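Local coordinates for zinc-type alcohol dehydrogenase-like protein YAHK (PDB 1UUF) that reduces a wide range of aldehydes to their alcohols with NADPH, as a zinc-containing alcohol dehydrogenase carrying two zinc ions per subunit, at residues Gly105-Cys113 / Glu124-Thr133. Sequence-based numbering, arbitrary orientation.
With ZN (zinc ion), chain B.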
loop_
_atom_site.group_PDB
_atom_site.type_symbol
_atom_site.label_atom_id
_atom_site.label_comp_id
_atom_site.label_asym_id
_atom_site.label_seq_id
_atom_site.Cartn_x
_atom_site.Cartn_y
_atom_site.Cartn_z
ATOM N N GLY A 105 8.562 -21.948 22.899
ATOM C CA GLY A 105 7.875 -22.083 21.632
ATOM C C GLY A 105 8.805 -21.784 20.475
ATOM O O GLY A 105 9.837 -21.131 20.643
ATOM N N VAL A 106 8.439 -22.292 19.301
ATOM C CA VAL A 106 9.197 -22.074 18.079
ATOM C C VAL A 106 8.169 -21.801 16.993
ATOM O O VAL A 106 7.148 -22.491 16.913
ATOM C CB VAL A 106 10.020 -23.312 17.683
ATOM C CG1 VAL A 106 10.746 -23.053 16.365
ATOM C CG2 VAL A 106 11.023 -23.636 18.779
ATOM N N GLY A 107 8.435 -20.791 16.175
ATOM C CA GLY A 107 7.526 -20.436 15.099
ATOM C C GLY A 107 8.013 -20.900 13.738
ATOM O O GLY A 107 8.511 -22.021 13.592
ATOM N N CYS A 108 7.887 -20.026 12.742
ATOM C CA CYS A 108 8.283 -20.345 11.370
ATOM C C CYS A 108 9.766 -20.180 11.072
ATOM O O CYS A 108 10.235 -20.625 10.024
ATOM C CB CYS A 108 7.509 -19.468 10.386
ATOM S SG CYS A 108 5.730 -19.656 10.459
ATOM N N ILE A 109 10.493 -19.549 11.991
ATOM C CA ILE A 109 11.922 -19.279 11.817
ATOM C C ILE A 109 12.817 -20.040 12.785
ATOM O O ILE A 109 12.569 -20.031 13.993
ATOM C CB ILE A 109 12.232 -17.787 12.056
ATOM C CG1 ILE A 109 11.257 -16.910 11.270
ATOM C CG2 ILE A 109 13.679 -17.487 11.678
ATOM C CD1 ILE A 109 11.342 -15.444 11.638
ATOM N N VAL A 110 13.857 -20.694 12.264
ATOM C CA VAL A 110 14.804 -21.393 13.132
ATOM C C VAL A 110 16.210 -20.802 13.000
ATOM O O VAL A 110 17.097 -21.128 13.786
ATOM C CB VAL A 110 14.854 -22.924 12.874
ATOM C CG1 VAL A 110 13.562 -23.574 13.380
ATOM C CG2 VAL A 110 15.058 -23.210 11.396
ATOM N N ASP A 111 16.407 -19.926 12.015
ATOM C CA ASP A 111 17.701 -19.266 11.833
ATOM C C ASP A 111 17.613 -18.151 10.791
ATOM O O ASP A 111 16.653 -18.074 10.025
ATOM C CB ASP A 111 18.776 -20.282 11.411
ATOM C CG ASP A 111 20.167 -19.921 11.933
ATOM O OD1 ASP A 111 20.336 -18.815 12.489
ATOM O OD2 ASP A 111 21.096 -20.748 11.785
ATOM N N SER A 112 18.601 -17.263 10.794
ATOM C CA SER A 112 18.668 -16.174 9.824
ATOM C C SER A 112 20.131 -15.740 9.731
ATOM O O SER A 112 20.964 -16.211 10.509
ATOM C CB SER A 112 17.763 -15.002 10.231
ATOM O OG SER A 112 18.195 -14.377 11.423
ATOM N N CYS A 113 20.456 -14.858 8.795
ATOM C CA CYS A 113 21.852 -14.450 8.633
ATOM C C CYS A 113 22.415 -13.676 9.825
ATOM O O CYS A 113 23.613 -13.726 10.087
ATOM C CB CYS A 113 22.033 -13.658 7.330
ATOM S SG CYS A 113 21.759 -11.879 7.406
ATOM N N GLU A 124 13.852 -10.830 11.524
ATOM C CA GLU A 124 14.445 -12.018 10.921
ATOM C C GLU A 124 13.504 -12.659 9.906
ATOM O O GLU A 124 13.946 -13.385 9.016
ATOM C CB GLU A 124 14.816 -13.030 12.006
ATOM C CG GLU A 124 15.824 -12.497 13.013
ATOM C CD GLU A 124 15.183 -11.887 14.253
ATOM O OE1 GLU A 124 14.001 -11.479 14.203
ATOM O OE2 GLU A 124 15.882 -11.803 15.284
ATOM N N ASN A 125 12.208 -12.381 10.038
ATOM C CA ASN A 125 11.204 -12.928 9.128
ATOM C C ASN A 125 11.329 -12.378 7.704
ATOM O O ASN A 125 10.888 -13.014 6.742
ATOM C CB ASN A 125 9.792 -12.660 9.677
ATOM C CG ASN A 125 9.539 -11.186 9.982
ATOM O OD1 ASN A 125 10.387 -10.499 10.550
ATOM N ND2 ASN A 125 8.349 -10.706 9.627
ATOM N N TYR A 126 11.938 -11.202 7.572
ATOM C CA TYR A 126 12.120 -10.588 6.263
ATOM C C TYR A 126 13.549 -10.733 5.744
ATOM O O TYR A 126 13.921 -10.131 4.738
ATOM C CB TYR A 126 11.718 -9.112 6.315
ATOM C CG TYR A 126 10.232 -8.924 6.542
ATOM C CD1 TYR A 126 9.754 -8.188 7.626
ATOM C CD2 TYR A 126 9.302 -9.524 5.693
ATOM C CE1 TYR A 126 8.384 -8.061 7.864
ATOM C CE2 TYR A 126 7.933 -9.406 5.918
ATOM C CZ TYR A 126 7.481 -8.678 7.006
ATOM O OH TYR A 126 6.130 -8.606 7.248
ATOM N N CYS A 127 14.352 -11.533 6.435
ATOM C CA CYS A 127 15.731 -11.768 6.017
ATOM C C CYS A 127 15.709 -12.559 4.708
ATOM O O CYS A 127 14.915 -13.486 4.555
ATOM C CB CYS A 127 16.475 -12.565 7.097
ATOM S SG CYS A 127 18.145 -13.121 6.643
ATOM N N ASP A 128 16.568 -12.193 3.759
ATOM C CA ASP A 128 16.614 -12.904 2.482
ATOM C C ASP A 128 17.145 -14.316 2.638
ATOM O O ASP A 128 16.964 -15.159 1.756
ATOM C CB ASP A 128 17.510 -12.180 1.474
ATOM C CG ASP A 128 16.820 -11.013 0.810
ATOM O OD1 ASP A 128 15.597 -11.100 0.573
ATOM O OD2 ASP A 128 17.511 -10.020 0.503
ATOM N N HIS A 129 17.812 -14.576 3.756
ATOM C CA HIS A 129 18.395 -15.889 3.987
ATOM C C HIS A 129 17.862 -16.534 5.251
ATOM O O HIS A 129 18.578 -17.246 5.951
ATOM C CB HIS A 129 19.912 -15.749 4.048
ATOM C CG HIS A 129 20.476 -14.978 2.900
ATOM N ND1 HIS A 129 20.459 -15.454 1.608
ATOM C CD2 HIS A 129 21.001 -13.731 2.834
ATOM C CE1 HIS A 129 20.946 -14.534 0.795
ATOM N NE2 HIS A 129 21.281 -13.479 1.514
ATOM N N MET A 130 16.592 -16.281 5.534
ATOM C CA MET A 130 15.958 -16.846 6.709
ATOM C C MET A 130 15.777 -18.349 6.516
ATOM O O MET A 130 15.399 -18.804 5.433
ATOM C CB MET A 130 14.605 -16.167 6.940
ATOM C CG MET A 130 13.848 -16.654 8.162
ATOM S SD MET A 130 12.664 -17.951 7.772
ATOM C CE MET A 130 11.294 -16.947 7.213
ATOM N N THR A 131 16.071 -19.116 7.562
ATOM C CA THR A 131 15.920 -20.565 7.517
ATOM C C THR A 131 14.570 -20.915 8.130
ATOM O O THR A 131 14.354 -20.711 9.324
ATOM C CB THR A 131 17.024 -21.279 8.325
ATOM O OG1 THR A 131 18.306 -20.983 7.754
ATOM C CG2 THR A 131 16.807 -22.794 8.306
ATOM N N GLY A 132 13.661 -21.427 7.307
ATOM C CA GLY A 132 12.344 -21.792 7.795
ATOM C C GLY A 132 12.376 -23.064 8.617
ATOM O O GLY A 132 13.222 -23.932 8.411
ATOM N N THR A 133 11.435 -23.177 9.547
ATOM C CA THR A 133 11.342 -24.335 10.421
ATOM C C THR A 133 11.289 -25.633 9.622
ATOM O O THR A 133 11.736 -26.675 10.098
ATOM C CB THR A 133 10.131 -24.179 11.341
ATOM O OG1 THR A 133 10.253 -22.922 12.018
ATOM C CG2 THR A 133 10.075 -25.295 12.377
HETATM ZN ZN ZN B . 19.462 -11.454 7.728
#
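C113 and C127 meet at a zinc ion, each thiolate sulfur (SG) 2.4 Å from the metal; C116 and C119 of the intervening chain complete the four-cysteine site. C127 SG also takes two amide hydrogens: a long, weak but nearly straight bond from C113 N (171°) and a bond of 3.3 Å from H129 N, which probably temper the charge on the sulfur. C127 reaches the metal with its SG anti to the backbone N (chi1 173°).

Beside the site, S112 OG lies against E124 CG at 3.4 Å; the same OG is hydrogen-bonded to Y159 OH, while the E124 carboxylate runs on to R158 and the amide of I317. Next along from the zinc ligands, 109-111 and 131-132 pair as a short antiparallel ribbon. T131 N donates to D111 O at 2.7 Å, and T131 O accepts V110 N and, weakly, D111 N, making a classic beta bulge. I109 crosses M130 at about a right angle, CG2 touching CG at 3.6 Å, and extends CD1 to N125. V110 spreads its methyls, CG2 onto T131 CG2 and CG1 onto T133.

At the far end T133 OG1 gives a short hydrogen bond of 2.5 Å to G107 O, and T133 N binds C108 O. Placed beside its own backbone N (chi1 -55°), OG1 faces G107 O, while CG2 lies near V110 CG1. A valine here has no hydroxyl to offer, and the link at 107-108 would probably be held less firmly, with G107 O deprived of this donor. Neighbouring C108 packs on H82, a ligand of the catalytic zinc. A bulged two-stranded ribbon thus closes the base of the four-cysteine structural-zinc lobe in the GroES-like domain, as in other zinc-containing alcohol dehydrogenases.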